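PDB 4G1P: Cys-Gly metallodipeptidase DUG1, which hydrolyses Cys-Gly as a homodimeric metallodipeptidase of the M20A family and serves as the catalytic component of the yeast glutathione-degrading complex. Local coordinates for residues F20-K25 / S50-Q55; A401-T406 / V412-T417. All coordinates share one frame; numbering follows the deposited sequence.

Contact 1: F20-K25 / S50-Q55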
# COMPACT_ATOMS: atom_id res chain seq x y z
N PHE A 20 -24.67 26.87 5.87
CA PHE A 20 -23.32 26.78 5.36
C PHE A 20 -22.36 26.73 6.53
O PHE A 20 -21.42 25.94 6.57
CB PHE A 20 -22.98 28.01 4.52
CG PHE A 20 -23.54 27.99 3.13
CD1 PHE A 20 -23.79 26.80 2.47
CD2 PHE A 20 -23.82 29.18 2.46
CE1 PHE A 20 -24.30 26.80 1.17
CE2 PHE A 20 -24.33 29.19 1.16
CZ PHE A 20 -24.58 28.01 0.52
N SER A 21 -22.62 27.60 7.50
CA SER A 21 -21.76 27.68 8.65
C SER A 21 -21.77 26.36 9.41
O SER A 21 -20.72 25.80 9.74
CB SER A 21 -22.22 28.82 9.54
OG SER A 21 -21.42 28.90 10.70
N ARG A 22 -22.96 25.85 9.66
CA ARG A 22 -23.11 24.58 10.35
C ARG A 22 -22.37 23.48 9.59
O ARG A 22 -21.65 22.68 10.19
CB ARG A 22 -24.58 24.24 10.51
CG ARG A 22 -24.83 22.80 10.86
CD ARG A 22 -26.32 22.51 10.95
NE ARG A 22 -26.89 23.03 12.18
CZ ARG A 22 -28.16 23.41 12.32
NH1 ARG A 22 -29.00 23.33 11.30
NH2 ARG A 22 -28.57 23.86 13.49
N LEU A 23 -22.52 23.47 8.28
CA LEU A 23 -21.92 22.42 7.46
C LEU A 23 -20.39 22.55 7.43
O LEU A 23 -19.68 21.56 7.31
CB LEU A 23 -22.52 22.45 6.06
CG LEU A 23 -22.00 21.40 5.07
CD1 LEU A 23 -22.25 20.01 5.59
CD2 LEU A 23 -22.66 21.60 3.72
N THR A 24 -19.88 23.76 7.57
CA THR A 24 -18.44 23.96 7.54
C THR A 24 -17.79 23.37 8.78
O THR A 24 -16.76 22.71 8.68
CB THR A 24 -18.06 25.44 7.46
OG1 THR A 24 -18.64 26.03 6.29
CG2 THR A 24 -16.56 25.59 7.41
N LYS A 25 -18.40 23.61 9.94
CA LYS A 25 -17.85 23.14 11.20
C LYS A 25 -17.79 21.62 11.23
O LYS A 25 -16.78 21.04 11.62
CB LYS A 25 -18.68 23.62 12.38
CG LYS A 25 -18.47 25.08 12.73
CD LYS A 25 -19.60 25.62 13.60
CE LYS A 25 -19.42 27.10 13.84
NZ LYS A 25 -18.74 27.72 12.67
N SER A 50 -24.90 16.42 18.16
CA SER A 50 -25.85 16.45 19.28
C SER A 50 -26.09 17.87 19.75
O SER A 50 -27.19 18.21 20.14
CB SER A 50 -25.37 15.58 20.45
OG SER A 50 -24.05 15.91 20.82
N GLU A 51 -25.06 18.71 19.68
CA GLU A 51 -25.17 20.13 20.00
C GLU A 51 -26.09 20.88 19.04
O GLU A 51 -26.91 21.70 19.46
CB GLU A 51 -23.80 20.79 20.03
CG GLU A 51 -23.07 20.63 21.33
CD GLU A 51 -21.59 20.96 21.23
OE1 GLU A 51 -21.10 21.14 20.09
OE2 GLU A 51 -20.93 21.03 22.29
N GLN A 52 -25.96 20.59 17.75
CA GLN A 52 -26.88 21.18 16.78
C GLN A 52 -28.32 20.71 17.02
O GLN A 52 -29.26 21.50 16.91
CB GLN A 52 -26.47 20.85 15.35
CG GLN A 52 -25.11 21.36 14.97
CD GLN A 52 -24.98 22.83 15.24
OE1 GLN A 52 -25.62 23.65 14.59
NE2 GLN A 52 -24.15 23.17 16.22
N LEU A 53 -28.49 19.43 17.34
CA LEU A 53 -29.82 18.90 17.60
C LEU A 53 -30.44 19.69 18.75
O LEU A 53 -31.56 20.20 18.64
CB LEU A 53 -29.74 17.41 17.96
CG LEU A 53 -30.03 16.35 16.89
CD1 LEU A 53 -30.50 16.97 15.58
CD2 LEU A 53 -28.84 15.44 16.67
N SER A 54 -29.68 19.81 19.82
CA SER A 54 -30.17 20.45 21.03
C SER A 54 -30.46 21.93 20.83
O SER A 54 -31.44 22.44 21.35
CB SER A 54 -29.16 20.24 22.15
OG SER A 54 -29.60 20.88 23.33
N GLN A 55 -29.62 22.62 20.07
CA GLN A 55 -29.86 24.04 19.80
C GLN A 55 -31.11 24.23 18.95
O GLN A 55 -31.89 25.13 19.18
CB GLN A 55 -28.64 24.70 19.14
CG GLN A 55 -27.47 24.93 20.09
CD GLN A 55 -26.16 25.25 19.35
OE1 GLN A 55 -26.17 25.58 18.16
NE2 GLN A 55 -25.04 25.15 20.06
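R22 of helix 16-28 and Q52 of helix 39-55 reach for each other from opposite directions and meet at a single oxygen. The guanidinium presents its NE side, and two of its nitrogens converge on Q52 OE1. The R22 NE to Q52 OE1 bond is 2.8 Å long with an N-H...O angle of 161°, and it uses a lone pair in the carbonyl plane of the amide. The second bond, R22 NH2 to Q52 OE1, is longer (3.2 Å) and more bent, its donor tilted from that plane. OE1 lies in the guanidinium plane, whereas the amide is turned 65° from it. A bend at chi3 of R22 (-76°) and another at chi2 of Q52 bring the NE edge and OE1 together. The two helices pack against helix 135-154 within the M20 alpha/beta scaffold; L23 lies on V135 and L143, while L53 and R22 both touch I146. NE and NH2 hold Q52 while NH1 has its partners on helix 135-154, which should restrict rotation of the guanidinium: D150 forms a salt bridge with R22 NH1, and N147 OD1 accepts a hydrogen bond from the same nitrogen.

Contact 2: A401-T406 / V412-T417; sequences AAKKAT and VDPDFT
T406 and P414 form the close-packed end of a helix-to-strand connection, in which helix 397-410 turns back through a short loop into strand 415-419. This strand runs parallel to strand 210-226 in the mixed sheet that holds both; D415 and T417 make backbone hydrogen bonds to L211, and also to P209 and Y213 respectively. The puckered pyrrolidine ring of P414 lies against the threonine: T406 CB is 3.8 Å from P414 CD, and T406 CG2 lies 3.9 Å from P414 CB. Both residues are buried and also touch L211, while T406 reaches T467 of helix 458-477. With OG1 beside the backbone N (chi1 -58°), CG2 stands anti to that N and meets P414 CD and CB. The solvent side is broad but loose. There the partly exposed K403 lays its extended chain across the P414 ring at about a right angle, K403 CG lying 3.9 Å from P414 CD. Its CE then passes D413 OD1 at 3.5 Å, but K403 NZ stays 4.3 Å from D413 OD1, too far for a salt bridge, so any attraction there is probably diffuse. K403 CD comes to the edge of the F416 ring, 4.2 Å from F416 CZ. On the buried side, A402 O takes both T406 N and T406 OG1 from opposite faces of its plane, T406 OG1 lying 3.0 Å from A402 O and 36° out of that plane.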
# COMPACT_ATOMS: atom_id res chain seq x y z
N ALA A 401 -45.59 10.48 -1.72
CA ALA A 401 -45.26 11.73 -1.04
C ALA A 401 -43.96 12.33 -1.59
O ALA A 401 -43.92 13.52 -1.93
CB ALA A 401 -45.17 11.52 0.47
N ALA A 402 -42.92 11.50 -1.68
CA ALA A 402 -41.62 11.95 -2.15
C ALA A 402 -41.68 12.35 -3.61
O ALA A 402 -41.03 13.31 -4.02
CB ALA A 402 -40.54 10.89 -1.92
N LYS A 403 -42.46 11.61 -4.39
CA LYS A 403 -42.60 11.92 -5.82
C LYS A 403 -43.20 13.32 -6.02
O LYS A 403 -42.67 14.12 -6.79
CB LYS A 403 -43.45 10.87 -6.53
CG LYS A 403 -43.63 11.13 -8.00
CD LYS A 403 -44.64 10.18 -8.62
CE LYS A 403 -44.74 10.43 -10.13
NZ LYS A 403 -45.97 9.85 -10.75
N LYS A 404 -44.29 13.61 -5.32
CA LYS A 404 -44.92 14.93 -5.43
C LYS A 404 -43.98 16.03 -4.93
O LYS A 404 -43.89 17.11 -5.52
CB LYS A 404 -46.26 15.00 -4.67
CG LYS A 404 -47.25 13.91 -5.06
CD LYS A 404 -48.58 14.05 -4.31
CE LYS A 404 -49.49 12.84 -4.55
NZ LYS A 404 -50.83 12.98 -3.92
N ALA A 405 -43.27 15.75 -3.84
CA ALA A 405 -42.26 16.67 -3.34
C ALA A 405 -41.20 16.98 -4.41
O ALA A 405 -40.91 18.13 -4.69
CB ALA A 405 -41.63 16.12 -2.09
N THR A 406 -40.64 15.94 -5.02
CA THR A 406 -39.64 16.15 -6.06
C THR A 406 -40.20 16.97 -7.21
O THR A 406 -39.57 17.91 -7.70
CB THR A 406 -39.13 14.82 -6.62
OG1 THR A 406 -38.59 14.04 -5.56
CG2 THR A 406 -38.07 15.07 -7.66
N VAL A 412 -40.10 18.26 -12.46
CA VAL A 412 -40.30 17.02 -13.22
C VAL A 412 -40.56 15.92 -12.22
O VAL A 412 -40.28 16.08 -11.04
CB VAL A 412 -39.07 16.62 -14.05
CG1 VAL A 412 -38.87 17.56 -15.22
CG2 VAL A 412 -37.82 16.59 -13.18
N ASP A 413 -41.09 14.80 -12.68
CA ASP A 413 -41.24 13.65 -11.80
C ASP A 413 -39.92 12.88 -11.81
O ASP A 413 -39.27 12.75 -12.84
CB ASP A 413 -42.42 12.77 -12.22
CG ASP A 413 -43.77 13.46 -12.02
OD1 ASP A 413 -44.14 13.75 -10.86
OD2 ASP A 413 -44.48 13.71 -13.03
N PRO A 414 -39.52 12.37 -10.65
CA PRO A 414 -38.23 11.68 -10.55
C PRO A 414 -38.27 10.34 -11.24
O PRO A 414 -39.31 9.72 -11.25
CB PRO A 414 -38.09 11.44 -9.04
CG PRO A 414 -39.51 11.42 -8.55
CD PRO A 414 -40.21 12.46 -9.35
N ASP A 415 -37.16 9.91 -11.81
CA ASP A 415 -37.04 8.53 -12.24
C ASP A 415 -37.07 7.63 -11.01
O ASP A 415 -36.70 8.06 -9.91
CB ASP A 415 -35.74 8.29 -13.01
CG ASP A 415 -35.81 8.82 -14.43
OD1 ASP A 415 -36.94 9.07 -14.91
OD2 ASP A 415 -34.76 8.98 -15.08
N PHE A 416 -37.53 6.40 -11.19
CA PHE A 416 -37.47 5.43 -10.11
C PHE A 416 -36.30 4.49 -10.35
O PHE A 416 -36.25 3.77 -11.34
CB PHE A 416 -38.78 4.67 -10.00
CG PHE A 416 -39.90 5.47 -9.40
CD1 PHE A 416 -40.57 6.42 -10.16
CD2 PHE A 416 -40.29 5.27 -8.09
CE1 PHE A 416 -41.61 7.15 -9.61
CE2 PHE A 416 -41.32 5.99 -7.53
CZ PHE A 416 -41.98 6.93 -8.29
N THR A 417 -35.33 4.51 -9.45
CA THR A 417 -34.06 3.87 -9.73
C THR A 417 -33.64 2.95 -8.61
O THR A 417 -34.12 3.04 -7.48
CB THR A 417 -32.93 4.90 -9.87
OG1 THR A 417 -32.80 5.61 -8.63
CG2 THR A 417 -33.23 5.88 -10.98

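Neither contact lies at the zinc site, and they share no secondary-structure element: their centres are 29 Å apart and their nearest atoms about 20 Å. Contact 1 is a surface contact between two helices, small in area and dominated by two hydrogen bonds to one oxygen, with a charged donor bonded to a neutral amide. Contact 2 buries more than twice as much surface (286 against 128 Å²), is partly buried, and joins a helix to the loop and strand that follow it, mainly through aliphatic contacts. The two cations are used differently: the arginine's nitrogens bond directly, whereas the lysine touches mainly through its methylenes and its ammonium stays beyond salt-bridge range of D413.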